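Local coordinates for protein xyloglucan-specific endo-beta-1,4-glucanase BoGH5A (Bacteroides ovatus, PDB 3ZMR) that cleaves the beta-1,4-glucan backbone of xyloglucan from within the chain, with retention of configuration, releasing xyloglucan oligosaccharides, at residues Tyr94-Tyr99 / Leu324-Asn329; Pro225-Lys230 / Tyr278-Gly283; Leu255-Thr260 / His300-Ile305; Val287-Val292 / Leu304-Tyr309. One frame throughout, in Å; residues are numbered along the deposited sequence. Where two conformers were deposited one is given.

Contacts 2, 3 and 4 belong to the eight-stranded TIM barrel of the family 5 catalytic module. Along the chain helix 227-248, strand 255-258, helix 275-293 and strand 304-307 follow one another: contact 2 joins the two helices, contact 3 the two neighbouring strands, and contact 4 lays helix 275-293 on strand 304-307. Contacts 3 and 4 share Leu304 and Ile305, with centres 8 Å apart; the centres of contacts 2 and 4, which both use helix 275-293, are about 14 Å apart. Contact 1, its centre about 12 Å from that of contact 4, brings the segment after the N-terminal sheet against the barrel's outside, where Tyr94 meets Asn290. Strand, helix and linker are thus layered outward around one part of the barrel.

Contact 1 of 4, residues Tyr94-Tyr99 / Leu324-Asn329; sequences YSVPAY and LDIVQN
The linker that follows the last strand of the N-terminal BACON sheet, 85-91, here lies against the loop leading into barrel strand 331-337, and Tyr94 meets Leu324, Asp325 and Ile326. The Tyr94 ring does most of the touching. With CG anti to the backbone N (chi1 166°), it swings off the linker and lies over the backbone of the loop: Asp325 N stands 4.1 Å above the ring plane, over its centre, while Leu324 O lies nearer the rim of that same face. Tyr94 CD1 rests 3.6 Å from Leu324 CB, and Tyr94 CD2 comes 3.4 Å from Asp325 O. At the ring edge, in plane, Ile326 CB is 3.8 Å from Tyr94 CE2. Val96 adds a looser touch, its CG1 4.1 Å from Ile326 CB, the two side chains crossing at about a right angle. The loop is itself braced, since Asp325 OD1 accepts a hydrogen bond from Ile326 N at 2.8 Å and also pairs with Arg293. Replacing Tyr94 by an alanine would probably uncover the peptide between Leu324 and Asp325 and leave Asn290 without its phenol partner. The linker is therefore held to this loop by van der Waals contact of an aromatic ring with peptide and aliphatic groups, and the ring's hydroxyl is satisfied by a hydrogen bond to Asn290 on neighbouring helix 275-293.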
loop_
_atom_site.group_PDB
_atom_site.type_symbol
_atom_site.label_atom_id
_atom_site.label_comp_id
_atom_site.label_asym_id
_atom_site.label_seq_id
_atom_site.Cartn_x
_atom_site.Cartn_y
_atom_site.Cartn_z
ATOM N N TYR A 94 20.242 -4.787 -5.645
ATOM C CA TYR A 94 19.265 -3.742 -6.013
ATOM C C TYR A 94 19.899 -2.338 -5.949
ATOM O O TYR A 94 20.602 -2.013 -4.988
ATOM C CB TYR A 94 18.034 -3.783 -5.093
ATOM C CG TYR A 94 17.121 -2.541 -5.159
ATOM C CD1 TYR A 94 16.135 -2.480 -6.077
ATOM C CD2 TYR A 94 17.282 -1.452 -4.298
ATOM C CE1 TYR A 94 15.288 -1.404 -6.168
ATOM C CE2 TYR A 94 16.455 -0.336 -4.369
ATOM C CZ TYR A 94 15.446 -0.314 -5.321
ATOM O OH TYR A 94 14.597 0.778 -5.430
ATOM N N SER A 95 19.630 -1.527 -6.971
ATOM C CA SER A 95 20.048 -0.136 -7.015
ATOM C C SER A 95 18.880 0.726 -7.470
ATOM O O SER A 95 17.989 0.271 -8.209
ATOM C CB SER A 95 21.255 0.029 -7.957
ATOM O OG SER A 95 20.907 -0.264 -9.295
ATOM N N VAL A 96 18.936 1.983 -7.040
ATOM C CA VAL A 96 17.904 2.980 -7.303
ATOM C C VAL A 96 18.192 3.696 -8.627
ATOM O O VAL A 96 19.339 3.801 -9.025
ATOM C CB VAL A 96 17.790 4.040 -6.141
ATOM C CG1 VAL A 96 17.538 3.338 -4.819
ATOM C CG2 VAL A 96 19.028 4.944 -6.014
ATOM N N PRO A 97 17.140 4.196 -9.318
ATOM C CA PRO A 97 17.381 5.072 -10.489
ATOM C C PRO A 97 18.273 6.258 -10.159
ATOM O O PRO A 97 18.292 6.698 -9.030
ATOM C CB PRO A 97 15.977 5.571 -10.865
ATOM C CG PRO A 97 15.026 4.618 -10.219
ATOM C CD PRO A 97 15.703 4.080 -9.001
ATOM N N ALA A 98 19.005 6.753 -11.159
ATOM C CA ALA A 98 19.899 7.893 -10.977
ATOM C C ALA A 98 19.148 9.183 -11.253
ATOM O O ALA A 98 18.719 9.401 -12.406
ATOM C CB ALA A 98 21.111 7.761 -11.889
ATOM N N TYR A 99 18.977 10.015 -10.219
ATOM C CA TYR A 99 18.354 11.367 -10.387
ATOM C C TYR A 99 19.363 12.473 -10.167
ATOM O O TYR A 99 20.156 12.436 -9.225
ATOM C CB TYR A 99 17.195 11.665 -9.416
ATOM C CG TYR A 99 15.900 10.901 -9.612
ATOM C CD1 TYR A 99 15.610 10.223 -10.767
ATOM C CD2 TYR A 99 14.977 10.848 -8.571
ATOM C CE1 TYR A 99 14.415 9.543 -10.911
ATOM C CE2 TYR A 99 13.784 10.178 -8.700
ATOM C CZ TYR A 99 13.509 9.499 -9.858
ATOM O OH TYR A 99 12.312 8.831 -10.022
ATOM N N LEU A 324 11.531 -4.655 -3.716
ATOM C CA LEU A 324 12.940 -4.552 -3.410
ATOM C C LEU A 324 13.215 -3.136 -2.905
ATOM O O LEU A 324 12.598 -2.162 -3.349
ATOM C CB LEU A 324 13.807 -4.804 -4.662
ATOM C CG LEU A 324 13.683 -6.157 -5.346
ATOM C CD1 LEU A 324 14.507 -6.140 -6.638
ATOM C CD2 LEU A 324 14.121 -7.277 -4.417
ATOM N N ASP A 325 14.137 -3.009 -1.988
ATOM C CA ASP A 325 14.453 -1.710 -1.391
ATOM C C ASP A 325 15.981 -1.638 -1.148
ATOM O O ASP A 325 16.685 -2.653 -1.170
ATOM C CB ASP A 325 13.620 -1.534 -0.091
ATOM C CG ASP A 325 13.503 -0.075 0.394
ATOM O OD1 ASP A 325 14.096 0.874 -0.220
ATOM O OD2 ASP A 325 12.751 0.130 1.384
ATOM N N ILE A 326 16.461 -0.424 -0.896
ATOM C CA ILE A 326 17.880 -0.116 -0.687
ATOM C C ILE A 326 18.237 -0.047 0.810
ATOM O O ILE A 326 19.414 -0.017 1.167
ATOM C CB ILE A 326 18.245 1.246 -1.351
ATOM C CG1 ILE A 326 19.770 1.471 -1.425
ATOM C CG2 ILE A 326 17.550 2.421 -0.621
ATOM C CD1 ILE A 326 20.486 0.518 -2.343
ATOM N N VAL A 327 17.211 -0.057 1.678
ATOM C CA VAL A 327 17.337 -0.100 3.136
ATOM C C VAL A 327 16.495 -1.259 3.633
ATOM O O VAL A 327 15.542 -1.673 2.964
ATOM C CB VAL A 327 16.902 1.185 3.836
ATOM C CG1 VAL A 327 17.942 2.276 3.650
ATOM C CG2 VAL A 327 15.507 1.601 3.376
ATOM N N GLN A 328 16.882 -1.793 4.789
ATOM C CA GLN A 328 16.192 -2.928 5.388
ATOM C C GLN A 328 15.037 -2.444 6.287
ATOM O O GLN A 328 15.183 -1.483 7.057
ATOM C CB GLN A 328 17.133 -3.829 6.212
ATOM C CG GLN A 328 18.243 -4.499 5.410
ATOM C CD GLN A 328 18.986 -5.594 6.181
ATOM O OE1 GLN A 328 18.427 -6.657 6.461
ATOM N NE2 GLN A 328 20.250 -5.349 6.491
ATOM N N ASN A 329 13.892 -3.114 6.126
ATOM C CA ASN A 329 12.788 -3.052 7.104
ATOM C C ASN A 329 12.232 -1.613 7.266
ATOM O O ASN A 329 12.050 -1.123 8.412
ATOM C CB ASN A 329 13.219 -3.628 8.471
ATOM C CG ASN A 329 13.711 -5.044 8.371
ATOM O OD1 ASN A 329 14.781 -5.363 8.896
ATOM N ND2 ASN A 329 12.973 -5.884 7.715
#

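Contact 2 of 4, residues Pro225-Lys230 / Tyr278-Gly283; sequences PVDANK and YRVQNG
Pro225 leads into helix 227-248 and packs on Val280 of helix 275-293, two adjacent outer helices of the TIM barrel. Pro225 CA lies 3.6 Å from Val280 CG1, while its ring also faces Gln281, whose amide NE2 turns off to Gln307 O. Val226 contributes mainly backbone, its N at 3.8 Å from Val280 CG1. Asp227 comes next and is gripped end-on by Arg279. The carboxylate and guanidinium planes are 15° apart, and both oxygens use their syn lone pairs: Arg279 NH1 reaches Asp227 OD1 at 2.7 Å, and NH2 reaches OD2 at 2.8 Å, both bonds nearly straight. A bend at chi3 (48°) of Arg279 brings its guanidinium round to this carboxylate. Putting an alanine in place of Val280 would probably open a gap against Pro225 and beside the Asp227 carboxylate, since CG1, which packs on Pro225, and CG2, near Asp227 OD1, are both removed. Lys230 closes the segment; its CB meets Val280 CG1, and its ammonium pairs with Asp234. Two waters carry Lys230 on to the facing helix: one joins NZ to Arg279 O, and the other, 2.7 Å from Lys230 NZ, donates to Val280 O.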
loop_
_atom_site.group_PDB
_atom_site.type_symbol
_atom_site.label_atom_id
_atom_site.label_comp_id
_atom_site.label_asym_id
_atom_site.label_seq_id
_atom_site.Cartn_x
_atom_site.Cartn_y
_atom_site.Cartn_z
ATOM N N PRO A 225 -4.244 -1.829 -14.542
ATOM C CA PRO A 225 -3.038 -2.620 -14.237
ATOM C C PRO A 225 -2.848 -3.724 -15.281
ATOM O O PRO A 225 -3.027 -4.894 -15.000
ATOM C CB PRO A 225 -3.351 -3.197 -12.852
ATOM C CG PRO A 225 -4.833 -3.363 -12.866
ATOM C CD PRO A 225 -5.360 -2.192 -13.662
ATOM N N VAL A 226 -2.524 -3.292 -16.494
ATOM C CA VAL A 226 -2.343 -4.171 -17.648
ATOM C C VAL A 226 -1.101 -3.713 -18.403
ATOM O O VAL A 226 -0.725 -2.534 -18.368
ATOM C CB VAL A 226 -3.578 -4.184 -18.584
ATOM C CG1 VAL A 226 -4.813 -4.741 -17.865
ATOM C CG2 VAL A 226 -3.874 -2.815 -19.152
ATOM N N ASP A 227 -0.465 -4.660 -19.072
ATOM C CA ASP A 227 0.774 -4.384 -19.791
ATOM C C ASP A 227 0.620 -3.287 -20.837
ATOM O O ASP A 227 1.552 -2.534 -21.054
ATOM C CB ASP A 227 1.325 -5.659 -20.430
ATOM C CG ASP A 227 1.920 -6.624 -19.411
ATOM O OD1 ASP A 227 2.678 -6.213 -18.506
ATOM O OD2 ASP A 227 1.643 -7.824 -19.542
ATOM N N ALA A 228 -0.566 -3.168 -21.450
ATOM C CA ALA A 228 -0.793 -2.147 -22.484
ATOM C C ALA A 228 -0.708 -0.717 -21.943
ATOM O O ALA A 228 -0.437 0.209 -22.678
ATOM C CB ALA A 228 -2.130 -2.385 -23.184
ATOM N N ASN A 229 -0.938 -0.554 -20.643
ATOM C CA ASN A 229 -0.897 0.775 -20.026
ATOM C C ASN A 229 0.224 0.953 -19.018
ATOM O O ASN A 229 0.411 2.045 -18.479
ATOM C CB ASN A 229 -2.229 1.082 -19.368
ATOM C CG ASN A 229 -3.362 1.079 -20.358
ATOM O OD1 ASN A 229 -3.281 1.717 -21.413
ATOM N ND2 ASN A 229 -4.419 0.359 -20.033
ATOM N N LYS A 230 1.004 -0.107 -18.787
ATOM C CA LYS A 230 2.031 -0.086 -17.729
ATOM C C LYS A 230 3.076 1.016 -17.931
ATOM O O LYS A 230 3.455 1.714 -16.973
ATOM C CB LYS A 230 2.718 -1.447 -17.618
ATOM C CG LYS A 230 3.934 -1.490 -16.715
ATOM C CD LYS A 230 4.469 -2.917 -16.553
ATOM C CE LYS A 230 5.891 -2.963 -16.012
ATOM N NZ LYS A 230 6.052 -2.249 -14.708
ATOM N N TYR A 278 -2.003 -8.489 -11.082
ATOM C CA TYR A 278 -1.148 -8.490 -9.874
ATOM C C TYR A 278 0.294 -8.089 -10.168
ATOM O O TYR A 278 0.919 -7.362 -9.395
ATOM C CB TYR A 278 -1.224 -9.812 -9.131
ATOM C CG TYR A 278 -2.595 -10.148 -8.608
ATOM C CD1 TYR A 278 -3.244 -9.345 -7.685
ATOM C CD2 TYR A 278 -3.256 -11.287 -9.060
ATOM C CE1 TYR A 278 -4.503 -9.662 -7.220
ATOM C CE2 TYR A 278 -4.516 -11.627 -8.589
ATOM C CZ TYR A 278 -5.148 -10.787 -7.683
ATOM O OH TYR A 278 -6.397 -11.092 -7.167
ATOM N N ARG A 279 0.831 -8.560 -11.285
ATOM C CA ARG A 279 2.186 -8.205 -11.676
ATOM C C ARG A 279 2.344 -6.703 -11.889
ATOM O O ARG A 279 3.302 -6.079 -11.387
ATOM C CB ARG A 279 2.618 -9.004 -12.924
ATOM C CG ARG A 279 4.004 -8.616 -13.433
ATOM C CD ARG A 279 4.555 -9.602 -14.466
ATOM N NE ARG A 279 3.556 -9.904 -15.494
ATOM C CZ ARG A 279 3.158 -9.080 -16.455
ATOM N NH1 ARG A 279 3.696 -7.866 -16.585
ATOM N NH2 ARG A 279 2.221 -9.485 -17.323
ATOM N N VAL A 280 1.401 -6.114 -12.603
ATOM C CA VAL A 280 1.501 -4.719 -12.945
ATOM C C VAL A 280 1.233 -3.854 -11.692
ATOM O O VAL A 280 1.915 -2.867 -11.445
ATOM C CB VAL A 280 0.564 -4.344 -14.111
ATOM C CG1 VAL A 280 0.591 -2.844 -14.325
ATOM C CG2 VAL A 280 0.977 -5.084 -15.381
ATOM N N GLN A 281 0.268 -4.259 -10.871
ATOM C CA GLN A 281 -0.041 -3.494 -9.651
ATOM C C GLN A 281 1.089 -3.594 -8.616
ATOM O O GLN A 281 1.491 -2.578 -8.034
ATOM C CB GLN A 281 -1.384 -3.915 -9.071
ATOM C CG GLN A 281 -1.768 -3.184 -7.800
ATOM C CD GLN A 281 -1.358 -3.923 -6.551
ATOM O OE1 GLN A 281 -1.342 -5.156 -6.499
ATOM N NE2 GLN A 281 -1.077 -3.156 -5.520
ATOM N N ASN A 282 1.639 -4.787 -8.408
ATOM C CA ASN A 282 2.841 -4.898 -7.581
ATOM C C ASN A 282 3.976 -4.028 -8.151
ATOM O O ASN A 282 4.693 -3.357 -7.400
ATOM C CB ASN A 282 3.276 -6.349 -7.449
ATOM C CG ASN A 282 2.525 -7.127 -6.370
ATOM O OD1 ASN A 282 2.448 -6.704 -5.211
ATOM N ND2 ASN A 282 2.036 -8.303 -6.739
ATOM N N GLY A 283 4.031 -3.929 -9.483
ATOM C CA GLY A 283 4.975 -3.065 -10.143
ATOM C C GLY A 283 4.843 -1.585 -9.779
ATOM O O GLY A 283 5.838 -0.877 -9.665
HETATM O O HOH W 1 3.971 -1.619 -13.037
HETATM O O HOH W 2 5.275 -4.918 -13.334
#

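Contact 3 of 4, residues Leu255-Thr260 / His300-Ile305; sequences LLFAGT and HYRHLI
Phe257 pairs with Leu304 and Ala258 with Ile305 as parallel neighbours in the barrel sheet, where strands 255-258 and 304-307 run side by side. The backbone ladder has two rungs: Ile305 N donates to Phe257 O at 2.9 Å, and Gly259 N donates to Ile305 O at 3.1 Å. The second is almost linear at the acceptor, with a C=O...N angle of 178°. CA-H...O contacts supplement them, such as Ala258 CA to Ile305 O at 3.3 Å.

Apolar side chains divide between the faces of the sheet. Ala258 and Ile305 share one, CB to CB, with Leu256 CD2 lying 3.9 Å from Ile305 CD1. Phe257 and Leu304 share the other, side by side and pointing the same way, and there they meet Val292 of helix 275-293.

Arg302 supplies the polar and CH-pi part. Its CD sits over the centre of the Phe257 ring, 3.5 Å from the centroid and 8° off the normal, a CH-pi contact. A bend at chi3 (-48°) then takes the guanidinium past the ring, the two planes 38° apart. Asn299 takes NE and Tyr251 O takes NH2, fixing the group's rotation. Leu255 O also receives a water that accepts from His303 N. The main-chain oxygen Leu255 O takes the remaining arm of the guanidinium, Arg302 NH1, in the guanidinium plane at 3.0 Å.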
loop_
_atom_site.group_PDB
_atom_site.type_symbol
_atom_site.label_atom_id
_atom_site.label_comp_id
_atom_site.label_asym_id
_atom_site.label_seq_id
_atom_site.Cartn_x
_atom_site.Cartn_y
_atom_site.Cartn_z
ATOM N N LEU A 255 6.808 11.609 9.204
ATOM C CA LEU A 255 6.129 11.695 7.907
ATOM C C LEU A 255 6.408 10.456 7.079
ATOM O O LEU A 255 7.579 10.135 6.798
ATOM C CB LEU A 255 6.508 12.926 7.106
ATOM C CG LEU A 255 5.862 13.126 5.730
ATOM C CD1 LEU A 255 4.341 13.289 5.842
ATOM C CD2 LEU A 255 6.440 14.318 5.013
ATOM N N LEU A 256 5.344 9.756 6.722
ATOM C CA LEU A 256 5.371 8.556 5.876
ATOM C C LEU A 256 4.679 8.837 4.557
ATOM O O LEU A 256 3.755 9.679 4.492
ATOM C CB LEU A 256 4.675 7.371 6.572
ATOM C CG LEU A 256 5.276 6.812 7.886
ATOM C CD1 LEU A 256 4.836 7.606 9.098
ATOM C CD2 LEU A 256 4.880 5.347 8.069
ATOM N N PHE A 257 5.153 8.165 3.504
ATOM C CA PHE A 257 4.528 8.243 2.187
ATOM C C PHE A 257 3.840 6.930 1.854
ATOM O O PHE A 257 4.391 5.863 2.104
ATOM C CB PHE A 257 5.531 8.525 1.057
ATOM C CG PHE A 257 6.395 9.759 1.207
ATOM C CD1 PHE A 257 6.024 10.899 1.918
ATOM C CD2 PHE A 257 7.599 9.789 0.513
ATOM C CE1 PHE A 257 6.865 11.982 1.970
ATOM C CE2 PHE A 257 8.418 10.885 0.556
ATOM C CZ PHE A 257 8.068 11.978 1.295
ATOM N N ALA A 258 2.646 7.027 1.274
ATOM C CA ALA A 258 1.897 5.852 0.790
ATOM C C ALA A 258 1.669 5.990 -0.713
ATOM O O ALA A 258 1.069 6.958 -1.152
ATOM C CB ALA A 258 0.557 5.714 1.508
ATOM N N GLY A 259 2.150 5.022 -1.508
ATOM C CA GLY A 259 2.335 5.281 -2.934
ATOM C C GLY A 259 1.047 5.425 -3.753
ATOM O O GLY A 259 0.983 6.214 -4.706
ATOM N N THR A 260 0.056 4.618 -3.377
ATOM C CA THR A 260 -1.192 4.479 -4.127
ATOM C C THR A 260 -2.351 4.303 -3.143
ATOM O O THR A 260 -2.139 4.212 -1.943
ATOM C CB THR A 260 -1.150 3.264 -5.106
ATOM O OG1 THR A 260 -1.255 2.037 -4.363
ATOM C CG2 THR A 260 0.111 3.267 -5.968
ATOM N N HIS A 300 15.947 8.337 1.832
ATOM C CA HIS A 300 16.639 7.042 1.849
ATOM C C HIS A 300 16.119 6.147 2.972
ATOM O O HIS A 300 16.000 4.949 2.797
ATOM C CB HIS A 300 18.146 7.274 2.012
ATOM C CG HIS A 300 18.972 6.021 2.009
ATOM N ND1 HIS A 300 19.325 5.392 0.846
ATOM C CD2 HIS A 300 19.479 5.266 3.015
ATOM C CE1 HIS A 300 20.065 4.330 1.123
ATOM N NE2 HIS A 300 20.165 4.225 2.431
ATOM N N TYR A 301 15.766 6.773 4.097
ATOM C CA TYR A 301 15.396 6.092 5.332
ATOM C C TYR A 301 13.903 6.129 5.676
ATOM O O TYR A 301 13.474 5.470 6.636
ATOM C CB TYR A 301 16.144 6.733 6.499
ATOM C CG TYR A 301 17.648 6.555 6.458
ATOM C CD1 TYR A 301 18.239 5.304 6.716
ATOM C CD2 TYR A 301 18.494 7.619 6.171
ATOM C CE1 TYR A 301 19.615 5.120 6.724
ATOM C CE2 TYR A 301 19.869 7.439 6.171
ATOM C CZ TYR A 301 20.402 6.190 6.432
ATOM O OH TYR A 301 21.764 6.034 6.430
ATOM N N ARG A 302 13.126 6.932 4.946
ATOM C CA ARG A 302 11.737 7.170 5.323
ATOM C C ARG A 302 10.956 5.880 5.299
ATOM O O ARG A 302 11.171 5.014 4.446
ATOM C CB ARG A 302 11.137 8.190 4.372
ATOM C CG ARG A 302 9.754 8.668 4.747
ATOM C CD ARG A 302 9.198 9.857 3.914
ATOM N NE ARG A 302 10.172 10.932 3.799
ATOM C CZ ARG A 302 10.571 11.724 4.799
ATOM N NH1 ARG A 302 10.020 11.678 6.026
ATOM N NH2 ARG A 302 11.576 12.572 4.595
ATOM N N HIS A 303 9.998 5.764 6.191
ATOM C CA HIS A 303 9.111 4.602 6.175
ATOM C C HIS A 303 8.071 4.807 5.106
ATOM O O HIS A 303 7.407 5.847 5.036
ATOM C CB HIS A 303 8.439 4.433 7.532
ATOM C CG HIS A 303 9.420 4.177 8.647
ATOM N ND1 HIS A 303 9.642 2.925 9.197
ATOM C CD2 HIS A 303 10.239 5.030 9.304
ATOM C CE1 HIS A 303 10.542 3.034 10.158
ATOM N NE2 HIS A 303 10.931 4.296 10.224
ATOM N N LEU A 304 7.989 3.824 4.221
ATOM C CA LEU A 304 7.096 3.852 3.056
ATOM C C LEU A 304 6.000 2.803 3.206
ATOM O O LEU A 304 6.215 1.736 3.769
ATOM C CB LEU A 304 7.881 3.636 1.759
ATOM C CG LEU A 304 9.073 4.571 1.504
ATOM C CD1 LEU A 304 9.707 4.249 0.167
ATOM C CD2 LEU A 304 8.701 6.038 1.587
ATOM N N ILE A 305 4.849 3.094 2.605
ATOM C CA ILE A 305 3.670 2.272 2.747
ATOM C C ILE A 305 3.187 1.889 1.346
ATOM O O ILE A 305 2.906 2.772 0.515
ATOM C CB ILE A 305 2.545 3.004 3.477
ATOM C CG1 ILE A 305 2.983 3.525 4.830
ATOM C CG2 ILE A 305 1.317 2.109 3.605
ATOM C CD1 ILE A 305 2.100 4.623 5.362
HETATM O O HOH W 3 8.958 7.913 8.008
#

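Contact 4 of 4, residues Val287-Val292 / Leu304-Tyr309; sequences VFVNTV and LIVQAY
Phe288 and its neighbours on helix 275-293 cover strand 304-307 in the alpha-beta layering of the TIM barrel; segment 287-292 runs nearly antiparallel to the strand (162°), the axes approaching to 9.6 Å. Take the Phe288 side chain from its root. CB points toward the strand, and CG lies anti to the backbone N (chi1 160°), which carries the ring across to the sheet. CD2 is the first atom to touch: Val306 CG1 lies in the ring plane at its edge, 3.9 Å from CD2. One atom further out, Phe288 CE2 comes 3.6 Å from the carbonyl oxygen Ile305 O and 4.0 Å from Leu304 CB. At the far end CZ meets Leu304 CB and CD2, each at 4.2 Å. Outside the two segments, the ring also meets that of Trp241 on helix 227-248.

The next residue, Val289, touches both Val306 CG1 and Leu304 CD1 with its CG2, so Val306 CG1 is in touch with two helix side chains at once. The contacts of side chain with side chain are all apolar. On the strand, Ile305 O also receives a weak bond from Gln307 NE2, whose side chain is tied to Thr260 and Glu334 as well; Ile305 points its own side chain away from the helix. Last comes Val292, which reaches Leu304 tip to tip: Val292 CG1 stands 3.8 Å from Leu304 CD2.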
loop_
_atom_site.group_PDB
_atom_site.type_symbol
_atom_site.label_atom_id
_atom_site.label_comp_id
_atom_site.label_asym_id
_atom_site.label_seq_id
_atom_site.Cartn_x
_atom_site.Cartn_y
_atom_site.Cartn_z
ATOM N N VAL A 287 7.698 0.991 -8.449
ATOM C CA VAL A 287 7.955 2.302 -9.020
ATOM C C VAL A 287 8.004 3.369 -7.916
ATOM O O VAL A 287 8.888 4.225 -7.874
ATOM C CB VAL A 287 6.928 2.698 -10.096
ATOM C CG1 VAL A 287 7.125 4.144 -10.539
ATOM C CG2 VAL A 287 7.048 1.767 -11.301
ATOM N N PHE A 288 7.001 3.351 -7.045
ATOM C CA PHE A 288 6.929 4.307 -5.961
ATOM C C PHE A 288 8.178 4.217 -5.060
ATOM O O PHE A 288 8.797 5.212 -4.760
ATOM C CB PHE A 288 5.642 4.045 -5.178
ATOM C CG PHE A 288 5.630 4.610 -3.770
ATOM C CD1 PHE A 288 5.666 5.979 -3.505
ATOM C CD2 PHE A 288 5.588 3.735 -2.687
ATOM C CE1 PHE A 288 5.657 6.454 -2.192
ATOM C CE2 PHE A 288 5.552 4.206 -1.392
ATOM C CZ PHE A 288 5.577 5.556 -1.142
ATOM N N VAL A 289 8.536 3.020 -4.631
ATOM C CA VAL A 289 9.709 2.860 -3.762
ATOM C C VAL A 289 10.988 3.372 -4.477
ATOM O O VAL A 289 11.769 4.135 -3.903
ATOM C CB VAL A 289 9.866 1.400 -3.281
ATOM C CG1 VAL A 289 11.198 1.170 -2.575
ATOM C CG2 VAL A 289 8.716 1.054 -2.355
ATOM N N ASN A 290 11.171 2.940 -5.717
ATOM C CA ASN A 290 12.323 3.353 -6.524
ATOM C C ASN A 290 12.455 4.875 -6.563
ATOM O O ASN A 290 13.522 5.419 -6.387
ATOM C CB ASN A 290 12.194 2.868 -7.969
ATOM C CG ASN A 290 12.350 1.383 -8.125
ATOM O OD1 ASN A 290 12.760 0.660 -7.198
ATOM N ND2 ASN A 290 12.029 0.911 -9.342
ATOM N N THR A 291 11.329 5.536 -6.842
ATOM C CA THR A 291 11.286 6.977 -7.029
ATOM C C THR A 291 11.664 7.728 -5.742
ATOM O O THR A 291 12.476 8.632 -5.762
ATOM C CB THR A 291 9.871 7.408 -7.519
ATOM O OG1 THR A 291 9.542 6.730 -8.749
ATOM C CG2 THR A 291 9.755 8.930 -7.693
ATOM N N VAL A 292 11.070 7.311 -4.614
ATOM C CA VAL A 292 11.368 7.974 -3.346
ATOM C C VAL A 292 12.843 7.778 -2.984
ATOM O O VAL A 292 13.546 8.731 -2.639
ATOM C CB VAL A 292 10.444 7.468 -2.220
ATOM C CG1 VAL A 292 10.855 8.042 -0.864
ATOM C CG2 VAL A 292 8.987 7.812 -2.548
ATOM N N LEU A 304 7.989 3.824 4.221
ATOM C CA LEU A 304 7.096 3.852 3.056
ATOM C C LEU A 304 6.000 2.803 3.206
ATOM O O LEU A 304 6.215 1.736 3.769
ATOM C CB LEU A 304 7.881 3.636 1.759
ATOM C CG LEU A 304 9.073 4.571 1.504
ATOM C CD1 LEU A 304 9.707 4.249 0.167
ATOM C CD2 LEU A 304 8.701 6.038 1.587
ATOM N N ILE A 305 4.849 3.094 2.605
ATOM C CA ILE A 305 3.670 2.272 2.747
ATOM C C ILE A 305 3.187 1.889 1.346
ATOM O O ILE A 305 2.906 2.772 0.515
ATOM C CB ILE A 305 2.545 3.004 3.477
ATOM C CG1 ILE A 305 2.983 3.525 4.830
ATOM C CG2 ILE A 305 1.317 2.109 3.605
ATOM C CD1 ILE A 305 2.100 4.623 5.362
ATOM N N VAL A 306 3.125 0.585 1.068
ATOM C CA VAL A 306 2.708 0.057 -0.205
ATOM C C VAL A 306 1.430 -0.750 -0.035
ATOM O O VAL A 306 1.129 -1.243 1.059
ATOM C CB VAL A 306 3.847 -0.767 -0.878
ATOM C CG1 VAL A 306 5.013 0.153 -1.242
ATOM C CG2 VAL A 306 4.272 -1.965 -0.031
ATOM N N GLN A 307 0.633 -0.838 -1.111
ATOM C CA GLN A 307 -0.734 -1.320 -0.996
ATOM C C GLN A 307 -0.961 -2.690 -1.606
ATOM O O GLN A 307 -0.374 -3.046 -2.646
ATOM C CB GLN A 307 -1.674 -0.347 -1.702
ATOM C CG GLN A 307 -1.798 1.010 -1.030
ATOM C CD GLN A 307 -0.501 1.777 -1.016
ATOM O OE1 GLN A 307 0.176 1.940 -2.059
ATOM N NE2 GLN A 307 -0.132 2.274 0.153
ATOM N N ALA A 308 -1.814 -3.458 -0.951
ATOM C CA ALA A 308 -2.372 -4.665 -1.571
ATOM C C ALA A 308 -3.270 -4.291 -2.755
ATOM O O ALA A 308 -3.733 -3.152 -2.860
ATOM C CB ALA A 308 -3.156 -5.449 -0.552
ATOM N N TYR A 309 -3.491 -5.256 -3.636
ATOM C CA TYR A 309 -4.377 -5.071 -4.779
ATOM C C TYR A 309 -5.774 -4.733 -4.219
ATOM O O TYR A 309 -6.275 -5.448 -3.363
ATOM C CB TYR A 309 -4.409 -6.324 -5.647
ATOM C CG TYR A 309 -5.059 -6.092 -6.999
ATOM C CD1 TYR A 309 -6.441 -6.142 -7.147
ATOM C CD2 TYR A 309 -4.294 -5.801 -8.126
ATOM C CE1 TYR A 309 -7.037 -5.894 -8.373
ATOM C CE2 TYR A 309 -4.886 -5.581 -9.371
ATOM C CZ TYR A 309 -6.257 -5.617 -9.479
ATOM O OH TYR A 309 -6.805 -5.390 -10.723
#